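Local coordinates for clavulanic acid biosynthesis oligopeptide binding protein 2 (Streptomyces clavuligerus, PDB 2WOL) that probably binds oligopeptides as an extracellular solute-binding protein that belongs to the biosynthetic pathway of clavulanic acid, a beta-lactamase inhibitor, at residues Y70-G75 with D239-A244; H295-R300 with G549-Q554. One frame throughout, in Å; residues are numbered along the deposited sequence.

Interaction 1: residues Y70-G75 with D239-A244; sequences YPTDPG and DPIRPA
Thr72 meets Ile241 where two irregular loops come side by side, their CA atoms 5.9 Å apart. The hydroxyl of Thr72 donates to the backbone carbonyl of Ile241, with 2.6 Å between OG1 and O; the C=O...donor angle is 138° and the donor is tilted 23° from the carbonyl plane. With chi1 at -55°, OG1 stands anti to the carbonyl carbon of Thr72, beside the backbone N, and reaches across, while the methyl CG2 lies opposite that N. The same hydroxyl has a second, weak partner in the side-chain amide of Gln554. A water runs alongside, accepting from Thr72 N at 3.0 Å and donating to Pro240 O, so the loops are joined by one direct and one bridged link.

Ile241 fills the rest of the contact with its two branches. CG2 packs 3.6 Å from Thr72 OG1 and also approaches the carbonyl of Tyr70, whereas CD1, at the tip of the other branch, comes to 4.1 Å from Pro71 CA. On its far side CG2 sits over the centre of the Arg242 guanidinium, sandwiching itself between that flat group and the first loop.

Asp239 sets the shape of the second loop. Its OD1 takes two backbone N-H groups, meeting Ile241 N at 2.8 Å nearly along the C-O axis and Arg242 N from above the carboxylate plane. OD2 forms a salt bridge with Arg242 NH1 on the syn side, somewhat out of both planes, and Asp84 pairs with NH2 of the same guanidinium.

Thr72 centres an inverse gamma turn, and the double acceptance by Asp239 OD1 is the signature of an Asx turn extended to an Asx motif, here shaping the loop that leads into strand 248-253 of this family 5 solute-binding protein.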
# COMPACT_ATOMS: atom_id res chain seq x y z
N TYR A 70 3.23 5.93 -12.01
CA TYR A 70 2.24 4.98 -12.52
C TYR A 70 1.40 5.67 -13.58
O TYR A 70 0.92 6.79 -13.37
CB TYR A 70 1.43 4.35 -11.38
CG TYR A 70 2.35 3.60 -10.45
CD1 TYR A 70 2.82 4.19 -9.28
CD2 TYR A 70 2.82 2.33 -10.79
CE1 TYR A 70 3.70 3.52 -8.44
CE2 TYR A 70 3.71 1.65 -9.96
CZ TYR A 70 4.15 2.26 -8.79
OH TYR A 70 5.04 1.61 -7.96
N PRO A 71 1.26 5.04 -14.76
CA PRO A 71 0.58 5.70 -15.85
C PRO A 71 -0.92 5.86 -15.59
O PRO A 71 -1.47 5.19 -14.70
CB PRO A 71 0.84 4.78 -17.05
CG PRO A 71 1.10 3.46 -16.47
CD PRO A 71 1.74 3.69 -15.13
N THR A 72 -1.54 6.76 -16.34
CA THR A 72 -2.98 7.00 -16.22
C THR A 72 -3.70 5.94 -17.06
O THR A 72 -4.02 6.16 -18.23
CB THR A 72 -3.32 8.45 -16.63
OG1 THR A 72 -2.53 9.35 -15.84
CG2 THR A 72 -4.80 8.76 -16.40
N ASP A 73 -3.93 4.79 -16.44
CA ASP A 73 -4.38 3.59 -17.15
C ASP A 73 -5.10 2.67 -16.17
O ASP A 73 -4.51 2.26 -15.17
CB ASP A 73 -3.16 2.88 -17.76
CG ASP A 73 -3.53 1.83 -18.81
OD1 ASP A 73 -4.66 1.30 -18.80
OD2 ASP A 73 -2.65 1.53 -19.64
N PRO A 74 -6.37 2.34 -16.46
CA PRO A 74 -7.12 1.39 -15.63
C PRO A 74 -6.69 -0.07 -15.80
O PRO A 74 -7.03 -0.90 -14.96
CB PRO A 74 -8.56 1.56 -16.13
CG PRO A 74 -8.43 2.04 -17.51
CD PRO A 74 -7.21 2.90 -17.54
N GLY A 75 -5.95 -0.36 -16.87
CA GLY A 75 -5.51 -1.72 -17.16
C GLY A 75 -4.21 -2.13 -16.48
O GLY A 75 -3.63 -1.34 -15.73
N ASP A 239 4.28 16.80 -19.66
CA ASP A 239 3.75 15.83 -18.71
C ASP A 239 2.90 14.77 -19.42
O ASP A 239 1.80 15.09 -19.87
CB ASP A 239 2.94 16.55 -17.63
CG ASP A 239 2.63 15.66 -16.44
OD1 ASP A 239 2.31 14.47 -16.64
OD2 ASP A 239 2.69 16.16 -15.30
N PRO A 240 3.41 13.53 -19.52
CA PRO A 240 2.69 12.44 -20.19
C PRO A 240 1.66 11.73 -19.30
O PRO A 240 0.99 10.80 -19.76
CB PRO A 240 3.81 11.47 -20.56
CG PRO A 240 4.81 11.63 -19.45
CD PRO A 240 4.73 13.08 -19.02
N ILE A 241 1.54 12.16 -18.04
CA ILE A 241 0.72 11.47 -17.04
C ILE A 241 -0.56 12.23 -16.70
O ILE A 241 -1.65 11.64 -16.62
CB ILE A 241 1.53 11.23 -15.72
CG1 ILE A 241 2.90 10.56 -15.98
CG2 ILE A 241 0.69 10.47 -14.67
CD1 ILE A 241 2.85 9.10 -16.42
N ARG A 242 -0.44 13.54 -16.51
CA ARG A 242 -1.46 14.32 -15.81
C ARG A 242 -2.27 15.26 -16.70
O ARG A 242 -1.71 16.19 -17.29
CB ARG A 242 -0.80 15.12 -14.68
CG ARG A 242 -0.10 14.24 -13.67
CD ARG A 242 0.80 15.03 -12.75
NE ARG A 242 1.62 14.12 -11.95
CZ ARG A 242 2.73 13.53 -12.38
NH1 ARG A 242 3.19 13.79 -13.61
NH2 ARG A 242 3.39 12.70 -11.60
N PRO A 243 -3.60 15.03 -16.80
CA PRO A 243 -4.45 15.92 -17.60
C PRO A 243 -4.82 17.25 -16.92
O PRO A 243 -5.25 18.17 -17.61
CB PRO A 243 -5.71 15.09 -17.82
CG PRO A 243 -5.80 14.22 -16.63
CD PRO A 243 -4.37 13.91 -16.23
N ALA A 244 -4.67 17.34 -15.60
CA ALA A 244 -4.93 18.57 -14.84
C ALA A 244 -6.20 19.31 -15.28
O ALA A 244 -6.15 20.47 -15.69
CB ALA A 244 -3.72 19.49 -14.88
O HOH W 1 -0.14 8.00 -18.64

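Interaction 2: residues H295-R300 with G549-Q554; sequences HTDNPR and GLYDIQ
Asp297 and Tyr551 face each other across widely spaced backbones, their CA atoms 9.7 Å apart, whereas at the other end Arg300 and Gly549 approach to 6.4 Å. Residues 296-297 form a short strand, and 550-551 a weakly bonded one, yet the two are not paired with each other. At the close end Gly549 is met by backbone and by a ring: Arg300 O lies 4.1 Å from Gly549 CA, and the CG corner of the Pro299 ring stands 4.2 Å from Gly549 O.

Strand 296-297 runs antiparallel to the long strand 523-534, part of the large mixed sheet, while 550-551 pairs antiparallel with 544-545 in a two-stranded hairpin; the contact therefore joins that hairpin to strand 296-297 of the large mixed sheet.

The wide gap is spanned by side chains. Tyr551 OH donates to Asp297 OD2 at 2.7 Å, reaching it on the anti side, 22° out of the carboxylate plane. OD2 comes in at the edge of the ring, near its plane and 3.2 Å from CE2, and the carboxylate is turned almost perpendicular to the ring, at 84°. In Asp297, CG lies opposite the carbonyl carbon (chi1 -64°), which carries the carboxylate out to the phenol. A salt bridge from Arg535 also reaches OD2, and Gly20 N donates to OD1, so both oxygens of this buried carboxylate are engaged; the positive charge would probably help to keep it ionised. The ring of His533 meets that of Tyr551, and its NE2 is hydrogen-bonded to Gly549 O.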
# COMPACT_ATOMS: atom_id res chain seq x y z
N HIS A 295 -23.67 3.61 -9.69
CA HIS A 295 -22.67 4.60 -9.29
C HIS A 295 -21.58 4.00 -8.40
O HIS A 295 -20.79 4.73 -7.80
CB HIS A 295 -23.33 5.76 -8.53
CG HIS A 295 -24.41 6.46 -9.29
ND1 HIS A 295 -24.16 7.18 -10.44
CD2 HIS A 295 -25.73 6.58 -9.06
CE1 HIS A 295 -25.29 7.70 -10.89
NE2 HIS A 295 -26.26 7.35 -10.06
N THR A 296 -21.52 2.67 -8.33
CA THR A 296 -20.65 1.99 -7.38
C THR A 296 -19.67 1.03 -8.05
O THR A 296 -20.03 0.30 -8.97
CB THR A 296 -21.49 1.24 -6.31
OG1 THR A 296 -22.40 2.16 -5.70
CG2 THR A 296 -20.61 0.64 -5.23
N ASP A 297 -18.42 1.06 -7.57
CA ASP A 297 -17.37 0.13 -7.97
C ASP A 297 -16.95 -0.72 -6.78
O ASP A 297 -16.89 -0.22 -5.66
CB ASP A 297 -16.17 0.90 -8.52
CG ASP A 297 -16.50 1.67 -9.78
OD1 ASP A 297 -17.04 1.06 -10.72
OD2 ASP A 297 -16.23 2.89 -9.83
N ASN A 298 -16.66 -2.00 -7.03
CA ASN A 298 -16.33 -2.95 -5.97
C ASN A 298 -14.98 -3.64 -6.24
O ASN A 298 -14.92 -4.85 -6.44
CB ASN A 298 -17.47 -3.97 -5.83
CG ASN A 298 -17.36 -4.85 -4.58
OD1 ASN A 298 -16.70 -4.51 -3.59
ND2 ASN A 298 -18.05 -5.98 -4.61
N PRO A 299 -13.88 -2.86 -6.26
CA PRO A 299 -12.59 -3.42 -6.64
C PRO A 299 -11.91 -4.18 -5.50
O PRO A 299 -12.26 -3.98 -4.33
CB PRO A 299 -11.76 -2.18 -6.97
CG PRO A 299 -12.29 -1.15 -6.03
CD PRO A 299 -13.77 -1.42 -5.95
N ARG A 300 -10.95 -5.02 -5.85
CA ARG A 300 -9.98 -5.53 -4.89
C ARG A 300 -9.05 -4.37 -4.55
O ARG A 300 -8.72 -3.56 -5.41
CB ARG A 300 -9.16 -6.66 -5.50
CG ARG A 300 -9.93 -7.95 -5.71
CD ARG A 300 -9.20 -8.82 -6.71
NE ARG A 300 -9.77 -10.16 -6.78
CZ ARG A 300 -9.38 -11.19 -6.03
NH1 ARG A 300 -8.42 -11.03 -5.13
NH2 ARG A 300 -9.95 -12.37 -6.19
N GLY A 549 -5.76 0.65 -5.80
CA GLY A 549 -7.07 0.15 -5.35
C GLY A 549 -8.03 1.28 -5.03
O GLY A 549 -9.08 1.07 -4.43
N LEU A 550 -7.64 2.49 -5.44
CA LEU A 550 -8.38 3.72 -5.22
C LEU A 550 -8.52 4.43 -6.56
O LEU A 550 -7.69 4.25 -7.44
CB LEU A 550 -7.62 4.65 -4.26
CG LEU A 550 -7.30 4.18 -2.84
CD1 LEU A 550 -6.37 5.15 -2.14
CD2 LEU A 550 -8.56 4.00 -2.04
N TYR A 551 -9.55 5.26 -6.70
CA TYR A 551 -9.70 6.09 -7.89
C TYR A 551 -8.48 6.97 -8.11
O TYR A 551 -7.92 7.52 -7.15
CB TYR A 551 -10.91 7.00 -7.76
CG TYR A 551 -12.27 6.34 -7.78
CD1 TYR A 551 -13.31 6.83 -6.98
CD2 TYR A 551 -12.54 5.24 -8.59
CE1 TYR A 551 -14.57 6.25 -6.99
CE2 TYR A 551 -13.79 4.64 -8.61
CZ TYR A 551 -14.80 5.16 -7.81
OH TYR A 551 -16.06 4.60 -7.81
N ASP A 552 -8.07 7.14 -9.37
CA ASP A 552 -6.96 8.05 -9.67
C ASP A 552 -7.48 9.48 -9.71
O ASP A 552 -7.89 9.98 -10.76
CB ASP A 552 -6.27 7.67 -10.98
CG ASP A 552 -4.93 8.36 -11.14
OD1 ASP A 552 -4.38 8.86 -10.14
OD2 ASP A 552 -4.41 8.37 -12.28
N ILE A 553 -7.48 10.11 -8.55
CA ILE A 553 -7.99 11.47 -8.37
C ILE A 553 -7.45 12.44 -9.42
O ILE A 553 -8.21 13.24 -9.96
CB ILE A 553 -7.64 12.00 -6.96
CG1 ILE A 553 -8.18 11.06 -5.87
CG2 ILE A 553 -8.11 13.45 -6.77
CD1 ILE A 553 -9.69 10.88 -5.84
N GLN A 554 -6.15 12.37 -9.70
CA GLN A 554 -5.51 13.33 -10.60
C GLN A 554 -6.08 13.32 -12.02
O GLN A 554 -5.98 14.31 -12.74
CB GLN A 554 -3.99 13.13 -10.61
CG GLN A 554 -3.49 11.87 -11.31
CD GLN A 554 -3.36 12.04 -12.81
OE1 GLN A 554 -3.18 13.16 -13.30
NE2 GLN A 554 -3.43 10.94 -13.55

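Overall arrangement
From the N terminus, the chain passes helix 54-63 and strand 68-69 before residues 70-75, and interaction 1 closes a loop of 163 residues when 239-244 comes back beside them, just before strand 248-253. Interaction 2 opens only later, at 295-300, and closes a longer loop of 248 residues at 549-554, near the C terminus; the two follow in series, neither nested nor crossing. Their centres are 15 Å apart, and Gln554 joins them in space, its side chain touching Thr72, Arg242 and Pro243. Residues 549-554 thus link the loop 70-75 after strand 68-69, and the 239-244 connection between two strands of the five-stranded sheet, to strand 296-297 of the large mixed sheet.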